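Local coordinates for pyrrolysyl-tRNA synthetase (Desulfitobacterium hafniense, PDB 3DSQ), which probably charges its cognate tRNA with pyrrolysine at the expense of ATP, working as a homodimeric class II aminoacyl-tRNA synthetase, at residues L228-H238 with P249-L260; L127-L135 with I152-R160. One frame throughout, in Å; residues are numbered along the deposited sequence.

The two contacts illustrate how one sheet can be knit together in different ways. Contact 1 lies within the mixed, largely antiparallel sheet of the class II core, where strands 228-236 and 250-256 pair directly through their backbones; it is partly buried. Contact 2 packs a loop and the start of helix 132-142 on strand 150-159, is buried, and adjoins the second subunit. There a polar side chain, Arg128, and two waters do much of the work that backbone bonds do in contact 1. Strands 150-159 and 250-256 both flank strand 171-180. The contacts also touch directly, with Leu257 CD1 packed on Ile155 CG2 at 3.9 Å.

Contact 1 of 2, residues L228-H238 with P249-L260; sequences LELASGAMGPH and PWVGLGFGLERL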
loop_
_atom_site.group_PDB
_atom_site.type_symbol
_atom_site.label_atom_id
_atom_site.label_comp_id
_atom_site.label_asym_id
_atom_site.label_seq_id
_atom_site.Cartn_x
_atom_site.Cartn_y
_atom_site.Cartn_z
ATOM N N LEU B 228 -26.092 -3.395 4.177
ATOM C CA LEU B 228 -24.700 -2.990 4.065
ATOM C C LEU B 228 -23.941 -3.740 2.978
ATOM O O LEU B 228 -23.803 -4.961 3.040
ATOM C CB LEU B 228 -23.998 -3.193 5.408
ATOM C CG LEU B 228 -24.583 -2.439 6.606
ATOM C CD1 LEU B 228 -23.858 -2.851 7.880
ATOM C CD2 LEU B 228 -24.460 -0.942 6.376
ATOM N N GLU B 229 -23.441 -3.004 1.990
ATOM C CA GLU B 229 -22.677 -3.618 0.909
ATOM C C GLU B 229 -21.248 -3.872 1.358
ATOM O O GLU B 229 -20.569 -2.964 1.842
ATOM C CB GLU B 229 -22.642 -2.723 -0.330
ATOM C CG GLU B 229 -21.825 -3.331 -1.469
ATOM C CD GLU B 229 -21.719 -2.421 -2.676
ATOM O OE1 GLU B 229 -21.239 -1.277 -2.521
ATOM O OE2 GLU B 229 -22.111 -2.851 -3.782
ATOM N N LEU B 230 -20.795 -5.107 1.187
ATOM C CA LEU B 230 -19.441 -5.480 1.568
ATOM C C LEU B 230 -18.551 -5.710 0.351
ATOM O O LEU B 230 -17.324 -5.681 0.457
ATOM C CB LEU B 230 -19.474 -6.745 2.433
ATOM C CG LEU B 230 -19.751 -6.538 3.929
ATOM C CD1 LEU B 230 -20.912 -5.570 4.136
ATOM C CD2 LEU B 230 -20.043 -7.885 4.571
ATOM N N ALA B 231 -19.168 -5.933 -0.805
ATOM C CA ALA B 231 -18.407 -6.188 -2.019
ATOM C C ALA B 231 -19.278 -6.292 -3.262
ATOM O O ALA B 231 -20.468 -6.602 -3.185
ATOM C CB ALA B 231 -17.597 -7.470 -1.857
ATOM N N SER B 232 -18.662 -6.034 -4.411
ATOM C CA SER B 232 -19.353 -6.110 -5.690
ATOM C C SER B 232 -18.558 -6.967 -6.672
ATOM O O SER B 232 -17.374 -6.734 -6.895
ATOM C CB SER B 232 -19.552 -4.712 -6.264
ATOM O OG SER B 232 -20.372 -3.944 -5.405
ATOM N N GLY B 233 -19.223 -7.967 -7.243
ATOM C CA GLY B 233 -18.573 -8.848 -8.197
ATOM C C GLY B 233 -19.156 -8.671 -9.585
ATOM O O GLY B 233 -20.327 -8.334 -9.727
ATOM N N ALA B 234 -18.336 -8.883 -10.609
ATOM C CA ALA B 234 -18.787 -8.749 -11.990
ATOM C C ALA B 234 -18.555 -10.074 -12.708
ATOM O O ALA B 234 -17.971 -10.998 -12.143
ATOM C CB ALA B 234 -18.044 -7.605 -12.690
ATOM N N MET B 235 -18.979 -10.152 -13.965
ATOM C CA MET B 235 -18.887 -11.394 -14.718
ATOM C C MET B 235 -18.608 -11.199 -16.211
ATOM O O MET B 235 -19.106 -10.261 -16.827
ATOM C CB MET B 235 -20.219 -12.120 -14.530
ATOM C CG MET B 235 -20.307 -13.547 -14.987
ATOM S SD MET B 235 -21.983 -14.147 -14.633
ATOM C CE MET B 235 -21.868 -14.451 -12.864
ATOM N N GLY B 236 -17.815 -12.098 -16.784
ATOM C CA GLY B 236 -17.515 -12.038 -18.204
ATOM C C GLY B 236 -18.045 -13.284 -18.907
ATOM O O GLY B 236 -18.244 -14.312 -18.258
ATOM N N PRO B 237 -18.272 -13.243 -20.231
ATOM C CA PRO B 237 -18.072 -12.114 -21.147
ATOM C C PRO B 237 -18.820 -10.860 -20.725
ATOM O O PRO B 237 -20.007 -10.903 -20.403
ATOM C CB PRO B 237 -18.568 -12.662 -22.482
ATOM C CG PRO B 237 -18.273 -14.135 -22.365
ATOM C CD PRO B 237 -18.747 -14.427 -20.968
ATOM N N HIS B 238 -18.101 -9.745 -20.740
ATOM C CA HIS B 238 -18.633 -8.442 -20.356
ATOM C C HIS B 238 -18.526 -7.494 -21.551
ATOM O O HIS B 238 -17.799 -7.766 -22.497
ATOM C CB HIS B 238 -17.814 -7.909 -19.169
ATOM C CG HIS B 238 -18.317 -6.618 -18.601
ATOM N ND1 HIS B 238 -18.266 -5.427 -19.295
ATOM C CD2 HIS B 238 -18.872 -6.330 -17.400
ATOM C CE1 HIS B 238 -18.769 -4.461 -18.545
ATOM N NE2 HIS B 238 -19.143 -4.982 -17.391
ATOM N N PRO B 249 -14.491 -16.499 -20.402
ATOM C CA PRO B 249 -15.412 -16.151 -19.321
ATOM C C PRO B 249 -14.551 -15.831 -18.106
ATOM O O PRO B 249 -13.411 -16.282 -18.028
ATOM C CB PRO B 249 -16.211 -17.434 -19.122
ATOM C CG PRO B 249 -16.205 -18.046 -20.482
ATOM C CD PRO B 249 -14.776 -17.845 -20.922
ATOM N N TRP B 250 -15.080 -15.055 -17.167
ATOM C CA TRP B 250 -14.319 -14.719 -15.966
ATOM C C TRP B 250 -15.212 -14.196 -14.860
ATOM O O TRP B 250 -16.370 -13.862 -15.085
ATOM C CB TRP B 250 -13.248 -13.656 -16.267
ATOM C CG TRP B 250 -13.809 -12.358 -16.824
ATOM C CD1 TRP B 250 -13.868 -11.988 -18.137
ATOM C CD2 TRP B 250 -14.393 -11.280 -16.080
ATOM N NE1 TRP B 250 -14.447 -10.746 -18.259
ATOM C CE2 TRP B 250 -14.782 -10.290 -17.012
ATOM C CE3 TRP B 250 -14.626 -11.053 -14.715
ATOM C CZ2 TRP B 250 -15.393 -9.089 -16.626
ATOM C CZ3 TRP B 250 -15.235 -9.854 -14.330
ATOM C CH2 TRP B 250 -15.610 -8.889 -15.289
ATOM N N VAL B 251 -14.659 -14.135 -13.656
ATOM C CA VAL B 251 -15.381 -13.606 -12.513
ATOM C C VAL B 251 -14.404 -12.770 -11.717
ATOM O O VAL B 251 -13.210 -13.055 -11.681
ATOM C CB VAL B 251 -15.957 -14.716 -11.603
ATOM C CG1 VAL B 251 -17.038 -15.492 -12.357
ATOM C CG2 VAL B 251 -14.843 -15.637 -11.124
ATOM N N GLY B 252 -14.919 -11.718 -11.097
ATOM C CA GLY B 252 -14.082 -10.853 -10.298
ATOM C C GLY B 252 -14.920 -10.275 -9.181
ATOM O O GLY B 252 -16.084 -9.924 -9.379
ATOM N N LEU B 253 -14.323 -10.172 -8.003
ATOM C CA LEU B 253 -15.021 -9.642 -6.849
ATOM C C LEU B 253 -14.121 -8.599 -6.207
ATOM O O LEU B 253 -12.927 -8.840 -6.020
ATOM C CB LEU B 253 -15.315 -10.781 -5.864
ATOM C CG LEU B 253 -16.286 -10.562 -4.704
ATOM C CD1 LEU B 253 -17.665 -10.194 -5.223
ATOM C CD2 LEU B 253 -16.363 -11.850 -3.871
ATOM N N GLY B 254 -14.692 -7.441 -5.887
ATOM C CA GLY B 254 -13.915 -6.392 -5.256
ATOM C C GLY B 254 -14.445 -5.954 -3.904
ATOM O O GLY B 254 -15.646 -5.770 -3.735
ATOM N N PHE B 255 -13.540 -5.771 -2.944
ATOM C CA PHE B 255 -13.908 -5.348 -1.594
ATOM C C PHE B 255 -13.205 -4.060 -1.154
ATOM O O PHE B 255 -12.073 -3.785 -1.544
ATOM C CB PHE B 255 -13.532 -6.415 -0.549
ATOM C CG PHE B 255 -14.115 -7.784 -0.795
ATOM C CD1 PHE B 255 -13.740 -8.536 -1.905
ATOM C CD2 PHE B 255 -14.979 -8.358 0.140
ATOM C CE1 PHE B 255 -14.206 -9.846 -2.076
ATOM C CE2 PHE B 255 -15.451 -9.668 -0.024
ATOM C CZ PHE B 255 -15.058 -10.409 -1.135
ATOM N N GLY B 256 -13.891 -3.284 -0.322
ATOM C CA GLY B 256 -13.296 -2.090 0.256
ATOM C C GLY B 256 -12.910 -2.567 1.650
ATOM O O GLY B 256 -13.785 -2.861 2.441
ATOM N N LEU B 257 -11.617 -2.670 1.952
ATOM C CA LEU B 257 -11.199 -3.182 3.259
ATOM C C LEU B 257 -11.529 -2.307 4.467
ATOM O O LEU B 257 -11.894 -2.835 5.526
ATOM C CB LEU B 257 -9.698 -3.516 3.250
ATOM C CG LEU B 257 -9.276 -4.560 2.211
ATOM C CD1 LEU B 257 -7.860 -5.017 2.501
ATOM C CD2 LEU B 257 -10.234 -5.758 2.232
ATOM N N GLU B 258 -11.396 -0.987 4.332
ATOM C CA GLU B 258 -11.720 -0.111 5.453
ATOM C C GLU B 258 -13.203 -0.256 5.750
ATOM O O GLU B 258 -13.617 -0.303 6.910
ATOM C CB GLU B 258 -11.402 1.367 5.152
ATOM C CG GLU B 258 -9.914 1.711 4.999
ATOM C CD GLU B 258 -9.380 1.391 3.616
ATOM O OE1 GLU B 258 -10.189 0.991 2.754
ATOM O OE2 GLU B 258 -8.160 1.544 3.385
ATOM N N ARG B 259 -14.007 -0.339 4.697
ATOM C CA ARG B 259 -15.440 -0.483 4.879
ATOM C C ARG B 259 -15.756 -1.839 5.521
ATOM O O ARG B 259 -16.642 -1.942 6.363
ATOM C CB ARG B 259 -16.166 -0.341 3.542
ATOM C CG ARG B 259 -17.664 -0.467 3.671
ATOM C CD ARG B 259 -18.389 -0.125 2.381
ATOM N NE ARG B 259 -19.827 -0.342 2.530
ATOM C CZ ARG B 259 -20.737 -0.030 1.611
ATOM N NH1 ARG B 259 -20.364 0.520 0.462
ATOM N NH2 ARG B 259 -22.023 -0.269 1.846
ATOM N N LEU B 260 -15.033 -2.876 5.112
ATOM C CA LEU B 260 -15.230 -4.200 5.687
ATOM C C LEU B 260 -14.932 -4.106 7.173
ATOM O O LEU B 260 -15.725 -4.544 8.003
ATOM C CB LEU B 260 -14.278 -5.229 5.065
ATOM C CG LEU B 260 -14.646 -6.029 3.810
ATOM C CD1 LEU B 260 -13.680 -7.208 3.707
ATOM C CD2 LEU B 260 -16.072 -6.562 3.888
#
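Ser232 and Gly254 form a hydrogen-bonded pair in the antiparallel ladder between strands 228-236 and 250-256. The latter strand leads into helix 257-265, and this strand-helix unit with its glycine-rich sequence ending in Glu-Arg is motif 3 of class II aminoacyl-tRNA synthetases. Gly254 N reaches Ser232 O at 3.0 Å, and Ser232 N bonds in return to Gly254 O. In the next such pair Ala234 N donates to Gly252 O at 2.8 Å, whereas the bond from Gly252 N to Ala234 O is weak.

On one face of the sheet, Ala231 CB sits over the Phe255 ring, 3.5 Å from its centroid. Nearby, Leu253 CD1 presses on Gly233 CA at 3.4 Å, closer than usual carbon packing; a CB on Gly233 would run into this methyl. The other face carries Trp250. With CG held between its backbone N and carbonyl carbon (chi1 59°), the indole folds over the partner strand, and Gly236 CA lies 3.5 Å from the centroid of its five-membered ring. The far end of the indole, at CH2, meets Ala234 CB.

Where the ladder ends, Leu260 CD2 packs on Leu230 CG at 3.7 Å. The extended Arg259 chain lays one face of its guanidinium over the Glu229 carbonyl. Its salt bridge, Glu229 OE1 to Arg259 NH1 at 3.6 Å, is purely electrostatic, since the carboxylate oxygen stands off the flat of the guanidinium and is not met by any of its N-H groups.

In the second shell, Val251 and Phe255 pack on helix 187-201, and a classic beta bulge sets both Leu230 and Ala231 opposite Val223. Arg187 binds Gly236 O, while Trp250 NE1 donates a hydrogen bond to Asp241 OD1, which helps to set the rotation of the indole.

Contact 2 of 2, residues L127-L135 with I152-R160; sequences LRPMLAPNL and IFEIGTCYR
Two nitrogens on one side of the Arg128 guanidinium, NE at 2.7 Å and NH2 at 3.1 Å, converge on Thr157 O, tying the loop before helix 132-142 to strand 150-159, the first strand of class II motif 2. The oxygen lies almost in the guanidinium plane, and both donors come from the same face of the Thr157 carbonyl plane. Arg128 NH1 also forms a salt bridge with Glu154 OE1 at 3.2 Å, approaching from above the carboxylate plane, which stands 82° from that of the guanidinium. With an alanine here the two donors to Thr157 O are gone, and the buried Glu154 carboxylate is likely to be left without this positive partner.

Among backbone bonds, Tyr159 N donates to Arg128 O at 2.9 Å. Two waters extend the polar network: one donates to both Leu127 O and Tyr159 O, and the other accepts from Arg128 NH2 while donating to Glu154 OE1 and Ile155 O.

Packing contacts flank the polar network. Leu127 CD1 stands over the Tyr159 ring, 3.8 Å from its centroid. Leu131 CD2 lies over the centre of the Arg128 guanidinium. Leu131 CG, anti to the carbonyl carbon (chi1 -61°), carries its methyls to the strand, CD1 to Glu154 O and CD2 to Cys158 SG at 3.8 Å. Pro129 CB meets one face of the Arg160 guanidinium, and farther along Leu135 CD2 reaches Ile152 CG2 at 4.2 Å.

Outside the two segments, Thr94 binds Glu154 OE2 and so helps place the carboxylate. Tyr159 OH bonds to Thr96 of the second subunit, where Tyr159 also packs on its own counterpart. Strand 97-99 meets Arg128 and Pro129, while strand 150-159 lies in the sheet between 90-91 and 171-180, with Cys158 packing on the latter.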
loop_
_atom_site.group_PDB
_atom_site.type_symbol
_atom_site.label_atom_id
_atom_site.label_comp_id
_atom_site.label_asym_id
_atom_site.label_seq_id
_atom_site.Cartn_x
_atom_site.Cartn_y
_atom_site.Cartn_z
ATOM N N LEU B 127 -4.385 8.927 -10.735
ATOM C CA LEU B 127 -4.292 7.880 -9.730
ATOM C C LEU B 127 -5.424 6.898 -9.994
ATOM O O LEU B 127 -6.577 7.295 -10.192
ATOM C CB LEU B 127 -4.423 8.472 -8.321
ATOM C CG LEU B 127 -3.249 9.343 -7.870
ATOM C CD1 LEU B 127 -3.491 9.906 -6.480
ATOM C CD2 LEU B 127 -1.982 8.500 -7.900
ATOM N N ARG B 128 -5.096 5.613 -10.007
ATOM C CA ARG B 128 -6.101 4.587 -10.255
ATOM C C ARG B 128 -7.284 4.690 -9.299
ATOM O O ARG B 128 -7.107 4.825 -8.094
ATOM C CB ARG B 128 -5.478 3.181 -10.138
ATOM C CG ARG B 128 -5.065 2.775 -8.727
ATOM C CD ARG B 128 -4.343 1.431 -8.731
ATOM N NE ARG B 128 -3.967 0.999 -7.386
ATOM C CZ ARG B 128 -3.095 0.025 -7.131
ATOM N NH1 ARG B 128 -2.493 -0.619 -8.133
ATOM N NH2 ARG B 128 -2.843 -0.318 -5.874
ATOM N N PRO B 129 -8.513 4.671 -9.840
ATOM C CA PRO B 129 -9.719 4.747 -9.016
ATOM C C PRO B 129 -10.144 3.322 -8.663
ATOM O O PRO B 129 -10.958 3.113 -7.776
ATOM C CB PRO B 129 -10.728 5.424 -9.939
ATOM C CG PRO B 129 -10.378 4.846 -11.252
ATOM C CD PRO B 129 -8.845 4.909 -11.259
ATOM N N MET B 130 -9.607 2.348 -9.394
ATOM C CA MET B 130 -9.922 0.947 -9.151
ATOM C C MET B 130 -8.781 0.090 -9.682
ATOM O O MET B 130 -7.896 0.589 -10.371
ATOM C CB MET B 130 -11.248 0.549 -9.821
ATOM C CG MET B 130 -11.168 0.271 -11.310
ATOM S SD MET B 130 -11.227 1.748 -12.357
ATOM C CE MET B 130 -12.958 1.748 -12.791
ATOM N N LEU B 131 -8.808 -1.200 -9.363
ATOM C CA LEU B 131 -7.754 -2.117 -9.778
ATOM C C LEU B 131 -8.007 -2.807 -11.112
ATOM O O LEU B 131 -7.084 -3.328 -11.725
ATOM C CB LEU B 131 -7.558 -3.189 -8.696
ATOM C CG LEU B 131 -7.131 -2.713 -7.310
ATOM C CD1 LEU B 131 -7.120 -3.907 -6.358
ATOM C CD2 LEU B 131 -5.744 -2.058 -7.384
ATOM N N ALA B 132 -9.258 -2.804 -11.559
ATOM C CA ALA B 132 -9.642 -3.473 -12.801
ATOM C C ALA B 132 -8.745 -3.298 -14.028
ATOM O O ALA B 132 -8.181 -4.275 -14.527
ATOM C CB ALA B 132 -11.078 -3.109 -13.151
ATOM N N PRO B 133 -8.591 -2.060 -14.530
ATOM C CA PRO B 133 -7.739 -1.885 -15.713
ATOM C C PRO B 133 -6.390 -2.585 -15.659
ATOM O O PRO B 133 -5.960 -3.196 -16.640
ATOM C CB PRO B 133 -7.621 -0.360 -15.847
ATOM C CG PRO B 133 -7.928 0.158 -14.472
ATOM C CD PRO B 133 -9.027 -0.760 -13.995
ATOM N N ASN B 134 -5.722 -2.502 -14.518
ATOM C CA ASN B 134 -4.420 -3.137 -14.368
ATOM C C ASN B 134 -4.506 -4.660 -14.395
ATOM O O ASN B 134 -3.622 -5.320 -14.937
ATOM C CB ASN B 134 -3.755 -2.674 -13.072
ATOM C CG ASN B 134 -3.249 -1.253 -13.165
ATOM O OD1 ASN B 134 -3.483 -0.564 -14.170
ATOM N ND2 ASN B 134 -2.552 -0.800 -12.124
ATOM N N LEU B 135 -5.563 -5.213 -13.805
ATOM C CA LEU B 135 -5.732 -6.663 -13.785
ATOM C C LEU B 135 -6.117 -7.146 -15.193
ATOM O O LEU B 135 -5.768 -8.252 -15.603
ATOM C CB LEU B 135 -6.798 -7.062 -12.751
ATOM C CG LEU B 135 -6.497 -6.705 -11.282
ATOM C CD1 LEU B 135 -7.595 -7.258 -10.382
ATOM C CD2 LEU B 135 -5.151 -7.278 -10.861
ATOM N N ILE B 152 -5.928 -14.544 -10.237
ATOM C CA ILE B 152 -5.111 -13.395 -9.870
ATOM C C ILE B 152 -5.844 -12.407 -8.952
ATOM O O ILE B 152 -7.054 -12.236 -9.057
ATOM C CB ILE B 152 -4.673 -12.657 -11.155
ATOM C CG1 ILE B 152 -3.683 -13.524 -11.931
ATOM C CG2 ILE B 152 -4.097 -11.299 -10.822
ATOM C CD1 ILE B 152 -2.333 -13.641 -11.301
ATOM N N PHE B 153 -5.112 -11.764 -8.048
ATOM C CA PHE B 153 -5.723 -10.771 -7.172
ATOM C C PHE B 153 -4.706 -9.737 -6.741
ATOM O O PHE B 153 -3.505 -9.975 -6.819
ATOM C CB PHE B 153 -6.344 -11.411 -5.921
ATOM C CG PHE B 153 -5.346 -11.790 -4.861
ATOM C CD1 PHE B 153 -4.610 -12.962 -4.963
ATOM C CD2 PHE B 153 -5.176 -10.986 -3.732
ATOM C CE1 PHE B 153 -3.722 -13.335 -3.956
ATOM C CE2 PHE B 153 -4.292 -11.346 -2.719
ATOM C CZ PHE B 153 -3.562 -12.523 -2.830
ATOM N N GLU B 154 -5.204 -8.576 -6.321
ATOM C CA GLU B 154 -4.357 -7.498 -5.827
ATOM C C GLU B 154 -5.080 -6.788 -4.692
ATOM O O GLU B 154 -6.299 -6.651 -4.693
ATOM C CB GLU B 154 -3.997 -6.481 -6.939
ATOM C CG GLU B 154 -3.062 -5.341 -6.436
ATOM C CD GLU B 154 -2.492 -4.439 -7.548
ATOM O OE1 GLU B 154 -1.683 -3.534 -7.227
ATOM O OE2 GLU B 154 -2.840 -4.632 -8.731
ATOM N N ILE B 155 -4.311 -6.367 -3.703
ATOM C CA ILE B 155 -4.833 -5.642 -2.556
ATOM C C ILE B 155 -4.049 -4.340 -2.628
ATOM O O ILE B 155 -2.830 -4.361 -2.553
ATOM C CB ILE B 155 -4.476 -6.332 -1.227
ATOM C CG1 ILE B 155 -5.157 -7.708 -1.140
ATOM C CG2 ILE B 155 -4.892 -5.437 -0.064
ATOM C CD1 ILE B 155 -4.881 -8.458 0.176
ATOM N N GLY B 156 -4.723 -3.212 -2.797
ATOM C CA GLY B 156 -3.960 -1.985 -2.884
ATOM C C GLY B 156 -4.748 -0.696 -2.915
ATOM O O GLY B 156 -5.936 -0.660 -3.218
ATOM N N THR B 157 -4.040 0.376 -2.620
ATOM C CA THR B 157 -4.618 1.699 -2.554
ATOM C C THR B 157 -5.200 2.177 -3.875
ATOM O O THR B 157 -4.576 2.042 -4.920
ATOM C CB THR B 157 -3.564 2.709 -2.069
ATOM O OG1 THR B 157 -2.977 2.216 -0.858
ATOM C CG2 THR B 157 -4.202 4.081 -1.797
ATOM N N CYS B 158 -6.419 2.699 -3.789
ATOM C CA CYS B 158 -7.137 3.268 -4.916
ATOM C C CYS B 158 -7.574 4.640 -4.426
ATOM O O CYS B 158 -7.605 4.888 -3.221
ATOM C CB CYS B 158 -8.339 2.403 -5.319
ATOM S SG CYS B 158 -7.843 0.895 -6.209
ATOM N N TYR B 159 -7.892 5.527 -5.363
ATOM C CA TYR B 159 -8.246 6.890 -5.022
ATOM C C TYR B 159 -9.432 7.439 -5.808
ATOM O O TYR B 159 -9.537 7.237 -7.017
ATOM C CB TYR B 159 -7.057 7.810 -5.291
ATOM C CG TYR B 159 -5.733 7.364 -4.722
ATOM C CD1 TYR B 159 -5.026 6.293 -5.283
ATOM C CD2 TYR B 159 -5.155 8.049 -3.651
ATOM C CE1 TYR B 159 -3.775 5.924 -4.792
ATOM C CE2 TYR B 159 -3.910 7.688 -3.154
ATOM C CZ TYR B 159 -3.222 6.633 -3.725
ATOM O OH TYR B 159 -1.961 6.332 -3.268
ATOM N N ARG B 160 -10.302 8.158 -5.114
ATOM C CA ARG B 160 -11.471 8.777 -5.735
ATOM C C ARG B 160 -11.727 10.112 -5.051
ATOM O O ARG B 160 -11.647 10.209 -3.825
ATOM C CB ARG B 160 -12.701 7.881 -5.589
ATOM C CG ARG B 160 -12.693 6.652 -6.482
ATOM C CD ARG B 160 -13.870 5.734 -6.162
ATOM N NE ARG B 160 -13.939 4.572 -7.047
ATOM C CZ ARG B 160 -14.357 4.611 -8.311
ATOM N NH1 ARG B 160 -14.749 5.763 -8.848
ATOM N NH2 ARG B 160 -14.386 3.501 -9.039
HETATM O O HOH W 1 -8.095 8.954 -8.675
HETATM O O HOH W 2 -1.362 -2.574 -4.890
#